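Local atomic coordinates of GTPase HflX (Sulfolobus solfataricus P2, PDB entry 2QTF), a protein that hydrolyses GTP, for which it is specific, and associates with the 50S ribosomal subunit, where it may act in protein synthesis or ribosome biogenesis. Residues 231-236 with 250-255; 183-188 with 259-264. All blocks are in the same frame, centred on the assembly; numbering follows the deposited sequence.

Interaction 1. Residues 231-236 with 250-255; sequences VDTVGF and VTLSEA. With CD (cadmium ion), chain C; ACT (acetate ion), chain H.
Leu252 meets Phe236, Val234 and Thr233 with different parts of its side chain. Its CD2 comes to the edge of the Phe236 ring, in the ring plane, 3.9 Å from CD1. The two side chains cross at about a right angle. Leu252 CG lies anti to the backbone N (chi1 177°), which carries the methyl end across to the ring. Ile284 of helix 271-288 packs on both Phe236 and Leu252. With only an alanine in place of Phe236, Leu252 CD2 would probably lose its ring edge, and a gap would open beside Ile284. Val234 CG1 presses on the helix backbone, 3.5 Å from Leu252 CA, a tight contact. It also meets Thr251 CG2. Thr233 CG2 reaches Ala255 CB (3.9 Å) and Leu252 CD1. Segment 231-236 runs from the end of strand 226-232 into the DTVG sequence, the DxxG (G3, switch II) motif of P-loop GTPases. Asp232, Thr233, Val234 and Gly235 are predicted to bind GTP. Asp232 binds cadmium with both OD1 (2.4 Å) and OD2 (2.3 Å); His97 and four waters are the other ligands. Gly235 N donates to acetate O (2.8 Å). One water accepts from Val234 N and donates to Thr251 O, bridging loop and helix.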
loop_
_atom_site.group_PDB
_atom_site.type_symbol
_atom_site.label_atom_id
_atom_site.label_comp_id
_atom_site.label_asym_id
_atom_site.label_seq_id
_atom_site.Cartn_x
_atom_site.Cartn_y
_atom_site.Cartn_z
ATOM N N VAL A 231 5.836 11.292 -5.588
ATOM C CA VAL A 231 4.451 10.891 -5.418
ATOM C C VAL A 231 4.440 9.451 -4.772
ATOM O O VAL A 231 5.063 8.534 -5.275
ATOM C CB VAL A 231 3.698 10.935 -6.752
ATOM C CG1 VAL A 231 2.291 10.263 -6.652
ATOM C CG2 VAL A 231 3.582 12.399 -7.404
ATOM N N ASP A 232 3.774 9.312 -3.622
ATOM C CA ASP A 232 3.620 7.995 -2.917
ATOM C C ASP A 232 2.436 7.301 -3.567
ATOM O O ASP A 232 1.296 7.536 -3.215
ATOM C CB ASP A 232 3.318 8.250 -1.430
ATOM C CG ASP A 232 3.151 6.942 -0.636
ATOM O OD1 ASP A 232 3.206 5.873 -1.293
ATOM O OD2 ASP A 232 2.817 6.899 0.580
ATOM N N THR A 233 2.712 6.438 -4.526
ATOM C CA THR A 233 1.704 5.636 -5.186
ATOM C C THR A 233 1.434 4.413 -4.261
ATOM O O THR A 233 2.339 3.944 -3.505
ATOM C CB THR A 233 2.228 5.178 -6.570
ATOM O OG1 THR A 233 2.414 6.365 -7.389
ATOM C CG2 THR A 233 1.253 4.236 -7.306
ATOM N N VAL A 234 0.194 3.891 -4.369
ATOM C CA VAL A 234 -0.117 2.662 -3.605
ATOM C C VAL A 234 0.863 1.527 -4.019
ATOM O O VAL A 234 1.308 1.428 -5.196
ATOM C CB VAL A 234 -1.634 2.293 -3.750
ATOM C CG1 VAL A 234 -1.940 1.753 -5.224
ATOM C CG2 VAL A 234 -2.101 1.354 -2.607
ATOM N N GLY A 235 1.230 0.657 -3.089
ATOM C CA GLY A 235 2.070 -0.482 -3.448
ATOM C C GLY A 235 1.317 -1.547 -4.226
ATOM O O GLY A 235 0.064 -1.496 -4.269
ATOM N N PHE A 236 2.052 -2.486 -4.858
ATOM C CA PHE A 236 1.501 -3.749 -5.362
ATOM C C PHE A 236 1.257 -4.576 -4.075
ATOM O O PHE A 236 2.127 -4.687 -3.206
ATOM C CB PHE A 236 2.552 -4.472 -6.212
ATOM C CG PHE A 236 3.091 -3.643 -7.337
ATOM C CD1 PHE A 236 2.264 -2.852 -8.091
ATOM C CD2 PHE A 236 4.453 -3.691 -7.641
ATOM C CE1 PHE A 236 2.755 -2.094 -9.256
ATOM C CE2 PHE A 236 4.983 -2.886 -8.697
ATOM C CZ PHE A 236 4.113 -2.105 -9.514
ATOM N N VAL A 250 -7.911 0.575 -9.694
ATOM C CA VAL A 250 -8.186 1.961 -10.065
ATOM C C VAL A 250 -7.294 2.946 -9.312
ATOM O O VAL A 250 -6.792 3.943 -9.838
ATOM C CB VAL A 250 -9.694 2.294 -9.821
ATOM C CG1 VAL A 250 -9.979 3.692 -10.223
ATOM C CG2 VAL A 250 -10.616 1.413 -10.718
ATOM N N THR A 251 -7.115 2.718 -8.024
ATOM C CA THR A 251 -6.151 3.526 -7.248
ATOM C C THR A 251 -4.707 3.386 -7.824
ATOM O O THR A 251 -3.987 4.376 -7.917
ATOM C CB THR A 251 -6.146 3.045 -5.729
ATOM O OG1 THR A 251 -7.459 3.205 -5.235
ATOM C CG2 THR A 251 -5.150 3.899 -4.814
ATOM N N LEU A 252 -4.262 2.160 -8.069
ATOM C CA LEU A 252 -2.932 1.950 -8.557
ATOM C C LEU A 252 -2.770 2.575 -9.948
ATOM O O LEU A 252 -1.679 3.149 -10.276
ATOM C CB LEU A 252 -2.632 0.393 -8.615
ATOM C CG LEU A 252 -1.237 0.009 -9.203
ATOM C CD1 LEU A 252 -0.016 0.560 -8.338
ATOM C CD2 LEU A 252 -1.160 -1.547 -9.444
ATOM N N SER A 253 -3.819 2.496 -10.791
ATOM C CA SER A 253 -3.739 3.110 -12.152
ATOM C C SER A 253 -3.451 4.593 -12.186
ATOM O O SER A 253 -3.062 5.153 -13.259
ATOM C CB SER A 253 -5.068 2.821 -12.929
ATOM O OG SER A 253 -5.077 1.407 -13.168
ATOM N N GLU A 254 -3.633 5.298 -11.058
ATOM C CA GLU A 254 -3.190 6.687 -10.958
ATOM C C GLU A 254 -1.654 6.811 -11.175
ATOM O O GLU A 254 -1.132 7.936 -11.344
ATOM C CB GLU A 254 -3.505 7.326 -9.648
ATOM C CG GLU A 254 -5.072 7.384 -9.334
ATOM C CD GLU A 254 -5.411 7.965 -7.991
ATOM O OE1 GLU A 254 -4.534 8.571 -7.305
ATOM O OE2 GLU A 254 -6.638 7.893 -7.624
ATOM N N ALA A 255 -0.930 5.718 -11.144
ATOM C CA ALA A 255 0.523 5.831 -11.329
ATOM C C ALA A 255 0.802 6.351 -12.747
ATOM O O ALA A 255 1.842 6.888 -13.021
ATOM C CB ALA A 255 1.158 4.504 -11.186
HETATM CD CD CD C . 2.552 4.626 0.661
HETATM C C ACT H . 1.661 -0.392 0.288
HETATM O O ACT H . 1.390 0.741 -0.317
HETATM O OXT ACT H . 2.424 -1.286 -0.255
HETATM C CH3 ACT H . 1.008 -0.655 1.652
HETATM O O HOH W 1 2.955 7.300 -9.851
HETATM O O HOH W 2 2.627 2.922 -1.052
HETATM O O HOH W 3 -1.965 5.259 -6.017
HETATM O O HOH W 4 1.891 2.500 1.782
HETATM O O HOH W 5 4.798 4.210 0.821
HETATM O O HOH W 6 2.397 5.196 2.994
#

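Interaction 2. Residues 183-188 with 259-264. With ACT (acetate ion), chain H.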
loop_
_atom_site.group_PDB
_atom_site.type_symbol
_atom_site.label_atom_id
_atom_site.label_comp_id
_atom_site.label_asym_id
_atom_site.label_seq_id
_atom_site.Cartn_x
_atom_site.Cartn_y
_atom_site.Cartn_z
ATOM N N GLY A 183 6.681 8.981 -9.513
ATOM C CA GLY A 183 5.909 8.096 -8.636
ATOM C C GLY A 183 6.771 6.911 -8.150
ATOM O O GLY A 183 7.537 6.320 -8.897
ATOM N N ILE A 184 6.647 6.568 -6.870
ATOM C CA ILE A 184 7.357 5.432 -6.306
ATOM C C ILE A 184 6.373 4.279 -6.245
ATOM O O ILE A 184 5.306 4.378 -5.524
ATOM C CB ILE A 184 7.805 5.791 -4.860
ATOM C CG1 ILE A 184 8.890 6.932 -4.978
ATOM C CG2 ILE A 184 8.529 4.538 -4.104
ATOM C CD1 ILE A 184 9.228 7.653 -3.664
ATOM N N VAL A 185 6.746 3.168 -6.898
ATOM C CA VAL A 185 5.939 1.948 -6.921
ATOM C C VAL A 185 6.760 0.744 -6.490
ATOM O O VAL A 185 8.006 0.812 -6.351
ATOM C CB VAL A 185 5.370 1.676 -8.337
ATOM C CG1 VAL A 185 4.449 2.845 -8.696
ATOM C CG2 VAL A 185 6.571 1.571 -9.378
ATOM N N GLY A 186 6.055 -0.350 -6.226
ATOM C CA GLY A 186 6.723 -1.566 -5.782
ATOM C C GLY A 186 5.868 -2.350 -4.799
ATOM O O GLY A 186 4.943 -1.784 -4.185
ATOM N N TYR A 187 6.272 -3.592 -4.502
ATOM C CA TYR A 187 5.514 -4.354 -3.530
ATOM C C TYR A 187 5.586 -3.822 -2.117
ATOM O O TYR A 187 6.570 -3.226 -1.707
ATOM C CB TYR A 187 6.060 -5.784 -3.479
ATOM C CG TYR A 187 5.294 -6.587 -4.495
ATOM C CD1 TYR A 187 5.784 -6.723 -5.818
ATOM C CD2 TYR A 187 4.036 -7.137 -4.143
ATOM C CE1 TYR A 187 5.049 -7.470 -6.811
ATOM C CE2 TYR A 187 3.252 -7.810 -5.142
ATOM C CZ TYR A 187 3.805 -8.021 -6.397
ATOM O OH TYR A 187 3.063 -8.705 -7.271
ATOM N N THR A 188 4.566 -4.153 -1.336
ATOM C CA THR A 188 4.590 -3.967 0.065
ATOM C C THR A 188 5.900 -4.499 0.665
ATOM O O THR A 188 6.406 -5.566 0.305
ATOM C CB THR A 188 3.388 -4.790 0.677
ATOM O OG1 THR A 188 2.226 -4.295 0.053
ATOM C CG2 THR A 188 3.284 -4.617 2.151
ATOM N N ASP A 259 5.278 11.447 -14.490
ATOM C CA ASP A 259 6.135 11.526 -15.694
ATOM C C ASP A 259 7.108 10.386 -15.757
ATOM O O ASP A 259 7.558 9.917 -16.831
ATOM C CB ASP A 259 6.914 12.880 -15.609
ATOM C CG ASP A 259 5.991 13.997 -15.730
ATOM O OD1 ASP A 259 5.149 13.929 -16.616
ATOM O OD2 ASP A 259 5.971 14.897 -14.916
ATOM N N ALA A 260 7.485 9.886 -14.584
ATOM C CA ALA A 260 8.391 8.703 -14.494
ATOM C C ALA A 260 8.117 7.942 -13.201
ATOM O O ALA A 260 7.406 8.467 -12.373
ATOM C CB ALA A 260 9.925 9.181 -14.473
ATOM N N LEU A 261 8.744 6.775 -13.016
ATOM C CA LEU A 261 8.503 5.993 -11.778
ATOM C C LEU A 261 9.823 5.503 -11.271
ATOM O O LEU A 261 10.804 5.237 -12.066
ATOM C CB LEU A 261 7.670 4.723 -12.113
ATOM C CG LEU A 261 6.264 4.910 -12.676
ATOM C CD1 LEU A 261 5.634 3.526 -13.091
ATOM C CD2 LEU A 261 5.360 5.754 -11.798
ATOM N N ILE A 262 9.844 5.316 -9.977
ATOM C CA ILE A 262 10.933 4.592 -9.328
ATOM C C ILE A 262 10.308 3.297 -8.872
ATOM O O ILE A 262 9.383 3.346 -8.083
ATOM C CB ILE A 262 11.462 5.353 -8.079
ATOM C CG1 ILE A 262 12.116 6.722 -8.545
ATOM C CG2 ILE A 262 12.351 4.417 -7.159
ATOM C CD1 ILE A 262 12.479 7.747 -7.339
ATOM N N LEU A 263 10.869 2.153 -9.334
ATOM C CA LEU A 263 10.433 0.830 -8.918
ATOM C C LEU A 263 11.365 0.263 -7.918
ATOM O O LEU A 263 12.575 0.076 -8.150
ATOM C CB LEU A 263 10.360 -0.157 -10.099
ATOM C CG LEU A 263 10.030 -1.614 -9.778
ATOM C CD1 LEU A 263 8.560 -1.773 -9.301
ATOM C CD2 LEU A 263 10.201 -2.456 -11.150
ATOM N N VAL A 264 10.796 -0.005 -6.776
ATOM C CA VAL A 264 11.579 -0.413 -5.616
ATOM C C VAL A 264 11.506 -1.928 -5.487
ATOM O O VAL A 264 10.396 -2.510 -5.557
ATOM C CB VAL A 264 11.122 0.266 -4.274
ATOM C CG1 VAL A 264 12.092 0.018 -3.151
ATOM C CG2 VAL A 264 10.916 1.820 -4.386
HETATM C C ACT H . 1.661 -0.392 0.288
HETATM O O ACT H . 1.390 0.741 -0.317
HETATM O OXT ACT H . 2.424 -1.286 -0.255
HETATM C CH3 ACT H . 1.008 -0.655 1.652
HETATM O O HOH W 7 8.693 -4.486 -5.860
#
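A water that accepts from Tyr187 N and donates to Val264 O (2.6 Å) lies at the edge of the Tyr187 ring, in its plane. Phe236 meets the same ring edge-to-face. The water joins the segments beyond the last of four backbone hydrogen bonds, which are made by the N and O atoms of Gly183 and Val185. Gly183 N donates to Ala260 O, and Ile262 N donates back to Gly183 O (2.7 Å). Val185 N then reaches Ile262 O at an N-H...O angle of 170°, and Val264 N closes on Val185 O. CA-H groups of Leu261, Ile184 and Leu263 add weaker contacts to the carbonyl oxygens of Gly183, Ile262 and Val185. The two parallel strands belong to the central sheet of the G domain. Strand 181-185 leads into the P-loop, or Walker A motif; Gly186, Tyr187 and Thr188 are inferred to bind GTP. Ile184 and Val264 meet on the sheet face that helix 192-200 covers, with their CG2 methyls 3.6 Å apart. On the other face, Val185 CG2 sits between the backbone N and the carbonyl carbon (chi1 of CG1 -62°). It touches Leu263 CD1 at 3.9 Å, and these two side chains cross at about a right angle. Leu261 CD2 lies over Gly183, 4.0 Å from its CA; a CB there would be tight. Gly186 has phi 146°, and a CB on it would clash with Val264 O and crowd the preceding carbonyl. Gly186 O accepts a hydrogen bond from Lys192 NZ.

Overall arrangement
Both contacts are buried in the G domain and share one sheet. Interaction 2 joins two neighbouring strands in its middle. Interaction 1 packs the loop after the next strand, 226-232, against helix 245-253. Their chemistry differs accordingly. Interaction 2 rests on direct backbone hydrogen bonds, with apolar packing on both sheet faces. Interaction 1 is apolar across the segments, with waters as its polar bridges and a metal on the far side of the loop. The two meet directly: Val231 O lies 3.0 Å from Ile184 N, and Phe236 N 3.1 Å from Gly186 O, both probable hydrogen bonds. Both contacts also touch the same acetate ion.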